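Local coordinates for protein pullulanase (Bacillus acidopullulyticus, PDB 2WAN) that hydrolyses alpha-1,6-glucosidic linkages in pullulan, and probably also those at the branch points of starch polysaccharides, at residues L301-L306 / T594-A599; N590-E595 / K601-S606; F619-M624 / D630-I635. All coordinates share one frame; numbering follows the deposited sequence.

Interaction 1: residues L301-L306 / T594-A599; sequences LPRNVL and TEHPMA. With GOL (glycerol), chain C.
Arg303 and His596 meet only loosely: the aliphatic CG of the arginine lies 4.3 Å from NE2 of the imidazole, while Asn304 crosses the same histidine at about a right angle, its amide plane turned 72° from the ring. The Asn304 OD1 to His596 CE1 approach is too short to be trusted, and no direct hydrogen bond joins the segments. A glycerol, probably from the crystallisation liquor, spans them instead. Its O1 accepts an almost straight bond from Asn304 ND2 (3.0 Å, 168°), and its O2 donates to Glu595 OE2 at 2.8 Å. Glycerol C1 sits 3.7 Å above the Arg303 guanidinium plane, toward the rim. The bend in the arginine at chi3 (68°) turns the group out of line with its extended inner chain.

Farther out, that guanidinium is held by a salt bridge to Asp120 and a bond to Thr576, whose N also binds the glycerol. Glu595 pairs with Arg575, and Tyr572 stacks on His596, the residue at the N-cap position of helix 597-614. Here, between strand 295-302 and the helix, the segments bury little surface; in this crystal an amide and a carboxylate, one from each, happen to offer glycerol hydroxyls a donor and an acceptor.

Interaction 2: residues N590-E595 / K601-S606; sequences NEFATE and KFVLDS
Asp605 OD2 is gripped by two groups on the stretch of helix 597-614 from which Phe602 and Val603 reach Phe592. Lys601 NZ, one turn earlier, lies 3.0 Å from OD2 on its syn lone pair and closes a salt bridge; Tyr395 OH, from the chain between strands 388-391 and 406-407, supplies a second hydrogen bond. A lysine and an aspartate four residues apart suit a helix surface, where one turn brings their ends together.

The contact is buried, apolar and without hydrogen bonds, which suits Phe592 and Val603. Phe592 points at the helix, and CG anti to the backbone N (chi1 -165°) carries its ring from the loop against the two helical residues. Val603 CG2 comes to 3.6 Å from Phe592 CE1, the two side chains sliding past each other in opposite directions. At the ring's tip Phe592 CZ stands 4.0 Å from Phe602 CD2, and these two side chains cross at about a right angle. Thr594 suits its place by being two-faced: its CG2 methyl lies in plane at an edge of the Phe592 ring, while OG1 bonds to Leu627 O.

The loop also has polar links of its own, among them the salt bridge of Glu591 to Arg575 and backbone bonding of Phe592 with Asn555. The chemistry implies a division of labour: buried hydrocarbon packs the loop against the helix, and the Lys601-Asp605 pair stays off the apolar interface.

Interaction 3: residues F619-M624 / D630-I635; sequences FRFDLM and DTMAKI. With ACT (acetate ion), chain O.
Met632 and Phe621 meet inside one beta-alpha-beta unit of the (beta/alpha)8 barrel, where helix 629-642 packs over strand 618-621. From CB, which points at the strand, the methionine chain runs to CG, 4.0 Å from Met624 CG. Its SD is 3.8 Å from Met624 CG and also hangs above the Phe621 face, 4.7 Å from the centroid, a Met-aromatic contact. Bends at chi2 and chi3 (-46° and -51°) curl the methyl over the ring, and CE ends 3.9 Å from that centroid and 21° off the normal, a CH-pi contact, with Met624 SD also 3.9 Å from CE. A flexible thioether suits this place because it can fold to the flat surface. Ile635 sets its CG2 branch 3.8 Å from Phe621 CZ.

With an alanine here instead of Phe621, the Met632 methyl would probably lose the face it rests on and a gap open beside Ile635. Beside Phe621, Arg620 NH1 makes a salt bridge to the anti lone pair of Asp622 OD1, just past the strand's end; Arg620 also pairs with Asp551 and Glu651. At the helix's start one oxygen of an acetate, probably from the crystallisation liquor, takes both Thr631 N and Thr631 OG1, each at 2.9 Å.

Overall arrangement
The three contacts form a chain leading inward from a beta sheet of the N-terminal part to the barrel. Interactions 1 and 2 share Thr594, Glu595 and helix 597-614, with centres about 11 Å apart; Ala599 O of the first lies 3.2 Å from Phe592 CE1 of the second. Interaction 3 is centred about 10 Å beyond interaction 2 and about 19 Å from interaction 1. Adjacent barrel helices pack where Val603 CG1 comes 4.0 Å from Ile635 CD1, and the preceding loop joins in through Thr594 CB, 3.4 Å from Thr631 OG1. Residues 622-624 of interaction 3 follow a strand's C-terminal end, the side on which alpha-amylase-type barrels hold their active sites.

Interaction 1: residues L301-L306 / T594-A599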
loop_
_atom_site.group_PDB
_atom_site.type_symbol
_atom_site.label_atom_id
_atom_site.label_comp_id
_atom_site.label_asym_id
_atom_site.label_seq_id
_atom_site.Cartn_x
_atom_site.Cartn_y
_atom_site.Cartn_z
ATOM N N LEU A 301 -6.206 -13.000 -25.592
ATOM C CA LEU A 301 -6.661 -11.763 -24.967
ATOM C C LEU A 301 -5.504 -10.797 -24.911
ATOM O O LEU A 301 -4.423 -11.166 -24.461
ATOM C CB LEU A 301 -7.192 -12.021 -23.556
ATOM C CG LEU A 301 -7.906 -10.829 -22.901
ATOM C CD1 LEU A 301 -9.334 -10.710 -23.427
ATOM C CD2 LEU A 301 -7.901 -11.024 -21.388
ATOM N N PRO A 302 -5.711 -9.552 -25.378
ATOM C CA PRO A 302 -4.654 -8.563 -25.241
ATOM C C PRO A 302 -4.333 -8.307 -23.755
ATOM O O PRO A 302 -5.249 -8.117 -22.954
ATOM C CB PRO A 302 -5.270 -7.314 -25.896
ATOM C CG PRO A 302 -6.272 -7.887 -26.882
ATOM C CD PRO A 302 -6.862 -9.029 -26.140
ATOM N N ARG A 303 -3.055 -8.370 -23.396
ATOM C CA ARG A 303 -2.625 -8.027 -22.033
ATOM C C ARG A 303 -1.480 -7.019 -22.119
ATOM O O ARG A 303 -1.722 -5.831 -22.275
ATOM C CB ARG A 303 -2.279 -9.272 -21.192
ATOM C CG ARG A 303 -1.904 -8.944 -19.720
ATOM C CD ARG A 303 -1.640 -10.196 -18.878
ATOM N NE ARG A 303 -0.422 -10.899 -19.292
ATOM C CZ ARG A 303 0.211 -11.818 -18.562
ATOM N NH1 ARG A 303 -0.235 -12.159 -17.360
ATOM N NH2 ARG A 303 1.305 -12.406 -19.047
ATOM N N ASN A 304 -0.228 -7.472 -22.084
ATOM C CA ASN A 304 0.879 -6.534 -21.957
ATOM C C ASN A 304 1.189 -5.770 -23.235
ATOM O O ASN A 304 1.928 -4.788 -23.209
ATOM C CB ASN A 304 2.123 -7.209 -21.383
ATOM C CG ASN A 304 1.920 -7.678 -19.952
ATOM O OD1 ASN A 304 1.049 -7.171 -19.247
ATOM N ND2 ASN A 304 2.723 -8.645 -19.516
ATOM N N VAL A 305 0.568 -6.186 -24.340
ATOM C CA VAL A 305 0.622 -5.386 -25.567
ATOM C C VAL A 305 0.078 -3.962 -25.319
ATOM O O VAL A 305 0.559 -2.987 -25.911
ATOM C CB VAL A 305 -0.111 -6.078 -26.734
ATOM C CG1 VAL A 305 -1.624 -6.215 -26.463
ATOM C CG2 VAL A 305 0.150 -5.328 -28.047
ATOM N N LEU A 306 -0.897 -3.852 -24.418
ATOM C CA LEU A 306 -1.531 -2.559 -24.129
ATOM C C LEU A 306 -0.623 -1.606 -23.349
ATOM O O LEU A 306 -0.941 -0.421 -23.218
ATOM C CB LEU A 306 -2.873 -2.765 -23.409
ATOM C CG LEU A 306 -3.898 -3.645 -24.129
ATOM C CD1 LEU A 306 -5.132 -3.879 -23.241
ATOM C CD2 LEU A 306 -4.308 -3.045 -25.489
ATOM N N THR A 594 -0.646 -1.869 -11.077
ATOM C CA THR A 594 -0.020 -0.550 -11.217
ATOM C C THR A 594 1.181 -0.522 -12.173
ATOM O O THR A 594 1.607 0.559 -12.585
ATOM C CB THR A 594 0.439 0.016 -9.840
ATOM O OG1 THR A 594 1.302 -0.943 -9.218
ATOM C CG2 THR A 594 -0.753 0.243 -8.943
ATOM N N GLU A 595 1.717 -1.698 -12.525
ATOM C CA GLU A 595 2.773 -1.796 -13.547
ATOM C C GLU A 595 2.235 -1.580 -14.974
ATOM O O GLU A 595 3.010 -1.499 -15.934
ATOM C CB GLU A 595 3.532 -3.134 -13.453
ATOM C CG GLU A 595 2.769 -4.372 -13.940
ATOM C CD GLU A 595 1.917 -5.046 -12.875
ATOM O OE1 GLU A 595 1.551 -4.405 -11.863
ATOM O OE2 GLU A 595 1.589 -6.234 -13.054
ATOM N N HIS A 596 0.915 -1.514 -15.108
ATOM C CA HIS A 596 0.274 -1.205 -16.390
ATOM C C HIS A 596 0.068 0.306 -16.409
ATOM O O HIS A 596 -0.656 0.822 -15.554
ATOM C CB HIS A 596 -1.081 -1.911 -16.517
ATOM C CG HIS A 596 -1.011 -3.373 -16.864
ATOM N ND1 HIS A 596 0.129 -3.997 -17.332
ATOM C CD2 HIS A 596 -1.972 -4.323 -16.841
ATOM C CE1 HIS A 596 -0.138 -5.271 -17.580
ATOM N NE2 HIS A 596 -1.404 -5.494 -17.285
ATOM N N PRO A 597 0.693 1.023 -17.365
ATOM C CA PRO A 597 0.695 2.499 -17.388
ATOM C C PRO A 597 -0.669 3.187 -17.170
ATOM O O PRO A 597 -0.749 4.141 -16.377
ATOM C CB PRO A 597 1.257 2.826 -18.771
ATOM C CG PRO A 597 2.239 1.670 -19.013
ATOM C CD PRO A 597 1.542 0.460 -18.443
ATOM N N MET A 598 -1.720 2.727 -17.856
ATOM C CA MET A 598 -3.039 3.370 -17.721
ATOM C C MET A 598 -3.714 3.052 -16.392
ATOM O O MET A 598 -4.528 3.838 -15.907
ATOM C CB MET A 598 -3.957 3.070 -18.912
ATOM C CG MET A 598 -3.518 3.755 -20.227
ATOM S SD MET A 598 -3.406 5.552 -20.224
ATOM C CE MET A 598 -5.129 6.018 -20.108
ATOM N N ALA A 599 -3.373 1.907 -15.801
ATOM C CA ALA A 599 -3.859 1.581 -14.467
ATOM C C ALA A 599 -3.142 2.499 -13.458
ATOM O O ALA A 599 -3.773 3.101 -12.567
ATOM C CB ALA A 599 -3.625 0.107 -14.168
HETATM C C1 GOL C . 1.707 -9.506 -15.761
HETATM O O1 GOL C . 2.829 -9.498 -16.630
HETATM C C2 GOL C . 0.903 -8.222 -15.960
HETATM O O2 GOL C . 1.718 -7.089 -15.694
HETATM C C3 GOL C . -0.297 -8.208 -15.029
HETATM O O3 GOL C . -1.273 -9.153 -15.410
#

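Interaction 2: residues N590-E595 / K601-S606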
loop_
_atom_site.group_PDB
_atom_site.type_symbol
_atom_site.label_atom_id
_atom_site.label_comp_id
_atom_site.label_asym_id
_atom_site.label_seq_id
_atom_site.Cartn_x
_atom_site.Cartn_y
_atom_site.Cartn_z
ATOM N N ASN A 590 -8.115 -10.417 -5.826
ATOM C CA ASN A 590 -7.532 -9.711 -6.956
ATOM C C ASN A 590 -6.543 -8.668 -6.481
ATOM O O ASN A 590 -6.512 -8.332 -5.293
ATOM C CB ASN A 590 -8.639 -9.056 -7.819
ATOM C CG ASN A 590 -9.363 -7.914 -7.101
ATOM O OD1 ASN A 590 -10.458 -8.100 -6.547
ATOM N ND2 ASN A 590 -8.771 -6.731 -7.134
ATOM N N GLU A 591 -5.726 -8.168 -7.398
ATOM C CA GLU A 591 -4.879 -7.010 -7.132
ATOM C C GLU A 591 -4.744 -6.112 -8.367
ATOM O O GLU A 591 -4.690 -6.584 -9.507
ATOM C CB GLU A 591 -3.507 -7.423 -6.563
ATOM C CG GLU A 591 -2.691 -8.291 -7.501
ATOM C CD GLU A 591 -1.387 -8.804 -6.877
ATOM O OE1 GLU A 591 -1.183 -10.039 -6.900
ATOM O OE2 GLU A 591 -0.569 -7.992 -6.390
ATOM N N PHE A 592 -4.708 -4.805 -8.119
ATOM C CA PHE A 592 -4.672 -3.793 -9.165
ATOM C C PHE A 592 -3.271 -3.733 -9.777
ATOM O O PHE A 592 -2.272 -3.682 -9.049
ATOM C CB PHE A 592 -5.063 -2.448 -8.540
ATOM C CG PHE A 592 -5.412 -1.364 -9.539
ATOM C CD1 PHE A 592 -4.464 -0.416 -9.896
ATOM C CD2 PHE A 592 -6.683 -1.280 -10.076
ATOM C CE1 PHE A 592 -4.773 0.611 -10.791
ATOM C CE2 PHE A 592 -7.003 -0.249 -10.990
ATOM C CZ PHE A 592 -6.041 0.696 -11.324
ATOM N N ALA A 593 -3.195 -3.756 -11.113
ATOM C CA ALA A 593 -1.911 -3.828 -11.828
ATOM C C ALA A 593 -1.275 -2.456 -12.092
ATOM O O ALA A 593 -1.361 -1.916 -13.199
ATOM C CB ALA A 593 -2.103 -4.609 -13.165
ATOM N N THR A 594 -0.646 -1.869 -11.077
ATOM C CA THR A 594 -0.020 -0.550 -11.217
ATOM C C THR A 594 1.181 -0.522 -12.173
ATOM O O THR A 594 1.607 0.559 -12.585
ATOM C CB THR A 594 0.439 0.016 -9.840
ATOM O OG1 THR A 594 1.302 -0.943 -9.218
ATOM C CG2 THR A 594 -0.753 0.243 -8.943
ATOM N N GLU A 595 1.717 -1.698 -12.525
ATOM C CA GLU A 595 2.773 -1.796 -13.547
ATOM C C GLU A 595 2.235 -1.580 -14.974
ATOM O O GLU A 595 3.010 -1.499 -15.934
ATOM C CB GLU A 595 3.532 -3.134 -13.453
ATOM C CG GLU A 595 2.769 -4.372 -13.940
ATOM C CD GLU A 595 1.917 -5.046 -12.875
ATOM O OE1 GLU A 595 1.551 -4.405 -11.863
ATOM O OE2 GLU A 595 1.589 -6.234 -13.054
ATOM N N LYS A 601 -1.901 5.437 -14.168
ATOM C CA LYS A 601 -2.484 6.761 -14.414
ATOM C C LYS A 601 -3.818 6.937 -13.698
ATOM O O LYS A 601 -4.081 8.020 -13.167
ATOM C CB LYS A 601 -2.645 7.019 -15.919
ATOM C CG LYS A 601 -3.361 8.349 -16.237
ATOM C CD LYS A 601 -3.465 8.564 -17.742
ATOM C CE LYS A 601 -4.366 9.756 -18.106
ATOM N NZ LYS A 601 -4.094 10.976 -17.271
ATOM N N PHE A 602 -4.639 5.881 -13.657
ATOM C CA PHE A 602 -5.912 5.954 -12.959
ATOM C C PHE A 602 -5.706 6.326 -11.483
ATOM O O PHE A 602 -6.435 7.152 -10.923
ATOM C CB PHE A 602 -6.701 4.628 -13.047
ATOM C CG PHE A 602 -7.949 4.641 -12.203
ATOM C CD1 PHE A 602 -9.120 5.196 -12.709
ATOM C CD2 PHE A 602 -7.940 4.182 -10.868
ATOM C CE1 PHE A 602 -10.281 5.265 -11.931
ATOM C CE2 PHE A 602 -9.098 4.256 -10.094
ATOM C CZ PHE A 602 -10.262 4.798 -10.632
ATOM N N VAL A 603 -4.727 5.687 -10.853
ATOM C CA VAL A 603 -4.432 5.968 -9.448
ATOM C C VAL A 603 -3.891 7.387 -9.288
ATOM O O VAL A 603 -4.335 8.132 -8.401
ATOM C CB VAL A 603 -3.453 4.915 -8.854
ATOM C CG1 VAL A 603 -3.062 5.282 -7.400
ATOM C CG2 VAL A 603 -4.102 3.540 -8.894
ATOM N N LEU A 604 -2.926 7.765 -10.122
ATOM C CA LEU A 604 -2.378 9.113 -10.038
ATOM C C LEU A 604 -3.453 10.180 -10.236
ATOM O O LEU A 604 -3.496 11.167 -9.495
ATOM C CB LEU A 604 -1.254 9.308 -11.066
ATOM C CG LEU A 604 0.017 8.494 -10.794
ATOM C CD1 LEU A 604 0.864 8.367 -12.081
ATOM C CD2 LEU A 604 0.821 9.137 -9.676
ATOM N N ASP A 605 -4.300 10.000 -11.249
ATOM C CA ASP A 605 -5.385 10.961 -11.486
ATOM C C ASP A 605 -6.312 11.032 -10.261
ATOM O O ASP A 605 -6.738 12.119 -9.860
ATOM C CB ASP A 605 -6.216 10.584 -12.707
ATOM C CG ASP A 605 -5.482 10.811 -14.022
ATOM O OD1 ASP A 605 -4.459 11.505 -14.051
ATOM O OD2 ASP A 605 -5.955 10.282 -15.035
ATOM N N SER A 606 -6.594 9.871 -9.667
ATOM C CA SER A 606 -7.504 9.822 -8.510
ATOM C C SER A 606 -6.959 10.591 -7.298
ATOM O O SER A 606 -7.666 11.408 -6.714
ATOM C CB SER A 606 -7.820 8.382 -8.115
ATOM O OG SER A 606 -8.832 8.372 -7.116
#

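Interaction 3: residues F619-M624 / D630-I635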
loop_
_atom_site.group_PDB
_atom_site.type_symbol
_atom_site.label_atom_id
_atom_site.label_comp_id
_atom_site.label_asym_id
_atom_site.label_seq_id
_atom_site.Cartn_x
_atom_site.Cartn_y
_atom_site.Cartn_z
ATOM N N PHE A 619 -2.509 10.740 2.552
ATOM C CA PHE A 619 -3.098 9.433 2.277
ATOM C C PHE A 619 -2.397 8.343 3.046
ATOM O O PHE A 619 -1.150 8.336 3.168
ATOM C CB PHE A 619 -3.047 9.065 0.780
ATOM C CG PHE A 619 -3.848 10.000 -0.104
ATOM C CD1 PHE A 619 -5.240 9.866 -0.220
ATOM C CD2 PHE A 619 -3.219 11.032 -0.795
ATOM C CE1 PHE A 619 -5.977 10.743 -1.040
ATOM C CE2 PHE A 619 -3.959 11.899 -1.618
ATOM C CZ PHE A 619 -5.318 11.762 -1.732
ATOM N N ARG A 620 -3.218 7.414 3.537
ATOM C CA ARG A 620 -2.774 6.135 4.102
ATOM C C ARG A 620 -3.125 5.048 3.083
ATOM O O ARG A 620 -4.290 4.753 2.855
ATOM C CB ARG A 620 -3.489 5.871 5.440
ATOM C CG ARG A 620 -3.242 4.464 6.084
ATOM C CD ARG A 620 -4.418 3.527 5.911
ATOM N NE ARG A 620 -4.199 2.286 6.674
ATOM C CZ ARG A 620 -4.625 1.070 6.320
ATOM N NH1 ARG A 620 -5.316 0.885 5.209
ATOM N NH2 ARG A 620 -4.339 0.022 7.101
ATOM N N PHE A 621 -2.099 4.464 2.469
ATOM C CA PHE A 621 -2.273 3.451 1.423
ATOM C C PHE A 621 -2.379 2.033 1.991
ATOM O O PHE A 621 -1.400 1.466 2.500
ATOM C CB PHE A 621 -1.159 3.566 0.374
ATOM C CG PHE A 621 -1.189 4.862 -0.400
ATOM C CD1 PHE A 621 -1.989 4.987 -1.546
ATOM C CD2 PHE A 621 -0.430 5.955 0.012
ATOM C CE1 PHE A 621 -2.029 6.194 -2.269
ATOM C CE2 PHE A 621 -0.461 7.186 -0.703
ATOM C CZ PHE A 621 -1.252 7.292 -1.853
ATOM N N ASP A 622 -3.598 1.503 1.967
ATOM C CA ASP A 622 -3.865 0.107 2.344
ATOM C C ASP A 622 -2.956 -0.814 1.517
ATOM O O ASP A 622 -2.796 -0.607 0.318
ATOM C CB ASP A 622 -5.337 -0.212 2.067
ATOM C CG ASP A 622 -5.739 -1.572 2.564
ATOM O OD1 ASP A 622 -5.806 -1.753 3.799
ATOM O OD2 ASP A 622 -5.994 -2.454 1.715
ATOM N N LEU A 623 -2.342 -1.803 2.172
ATOM C CA LEU A 623 -1.412 -2.744 1.501
ATOM C C LEU A 623 -0.542 -2.052 0.444
ATOM O O LEU A 623 -0.438 -2.497 -0.700
ATOM C CB LEU A 623 -2.181 -3.939 0.916
ATOM C CG LEU A 623 -3.060 -4.722 1.896
ATOM C CD1 LEU A 623 -3.811 -5.848 1.203
ATOM C CD2 LEU A 623 -2.243 -5.280 3.075
ATOM N N MET A 624 0.107 -0.967 0.858
ATOM C CA MET A 624 0.935 -0.135 -0.013
ATOM C C MET A 624 2.039 -0.908 -0.758
ATOM O O MET A 624 2.396 -0.557 -1.899
ATOM C CB MET A 624 1.538 1.002 0.806
ATOM C CG MET A 624 2.286 2.019 -0.075
ATOM S SD MET A 624 2.840 3.435 0.881
ATOM C CE MET A 624 4.114 2.686 1.915
ATOM N N ASP A 630 7.958 2.153 -7.972
ATOM C CA ASP A 630 7.901 3.116 -9.055
ATOM C C ASP A 630 6.638 3.957 -8.978
ATOM O O ASP A 630 6.680 5.179 -9.129
ATOM C CB ASP A 630 8.003 2.399 -10.407
ATOM C CG ASP A 630 9.415 1.869 -10.679
ATOM O OD1 ASP A 630 10.333 2.144 -9.878
ATOM O OD2 ASP A 630 9.601 1.177 -11.703
ATOM N N THR A 631 5.525 3.289 -8.700
ATOM C CA THR A 631 4.240 3.965 -8.536
ATOM C C THR A 631 4.215 4.919 -7.334
ATOM O O THR A 631 3.763 6.059 -7.455
ATOM C CB THR A 631 3.098 2.938 -8.471
ATOM O OG1 THR A 631 3.031 2.244 -9.729
ATOM C CG2 THR A 631 1.733 3.606 -8.198
ATOM N N MET A 632 4.718 4.468 -6.184
ATOM C CA MET A 632 4.733 5.326 -4.991
ATOM C C MET A 632 5.645 6.546 -5.156
ATOM O O MET A 632 5.357 7.625 -4.654
ATOM C CB MET A 632 5.137 4.539 -3.741
ATOM C CG MET A 632 4.134 3.476 -3.277
ATOM S SD MET A 632 2.411 4.031 -3.249
ATOM C CE MET A 632 2.494 5.545 -2.327
ATOM N N ALA A 633 6.766 6.353 -5.846
ATOM C CA ALA A 633 7.645 7.465 -6.157
ATOM C C ALA A 633 6.893 8.502 -6.991
ATOM O O ALA A 633 7.021 9.701 -6.760
ATOM C CB ALA A 633 8.902 6.957 -6.892
ATOM N N LYS A 634 6.103 8.039 -7.963
ATOM C CA LYS A 634 5.358 8.976 -8.822
ATOM C C LYS A 634 4.238 9.686 -8.072
ATOM O O LYS A 634 4.016 10.887 -8.271
ATOM C CB LYS A 634 4.801 8.290 -10.061
ATOM C CG LYS A 634 5.841 7.925 -11.096
ATOM C CD LYS A 634 5.164 7.292 -12.304
ATOM C CE LYS A 634 6.133 7.114 -13.456
ATOM N NZ LYS A 634 5.416 6.464 -14.588
ATOM N N ILE A 635 3.516 8.938 -7.233
ATOM C CA ILE A 635 2.495 9.537 -6.378
ATOM C C ILE A 635 3.120 10.633 -5.518
ATOM O O ILE A 635 2.624 11.772 -5.477
ATOM C CB ILE A 635 1.792 8.477 -5.497
ATOM C CG1 ILE A 635 0.882 7.594 -6.364
ATOM C CG2 ILE A 635 1.004 9.151 -4.321
ATOM C CD1 ILE A 635 0.328 6.365 -5.644
HETATM C C ACT O . 5.339 -0.689 -9.819
HETATM O O ACT O . 5.285 0.480 -9.355
HETATM O OXT ACT O . 6.424 -1.305 -9.745
HETATM C CH3 ACT O . 4.157 -1.355 -10.424
#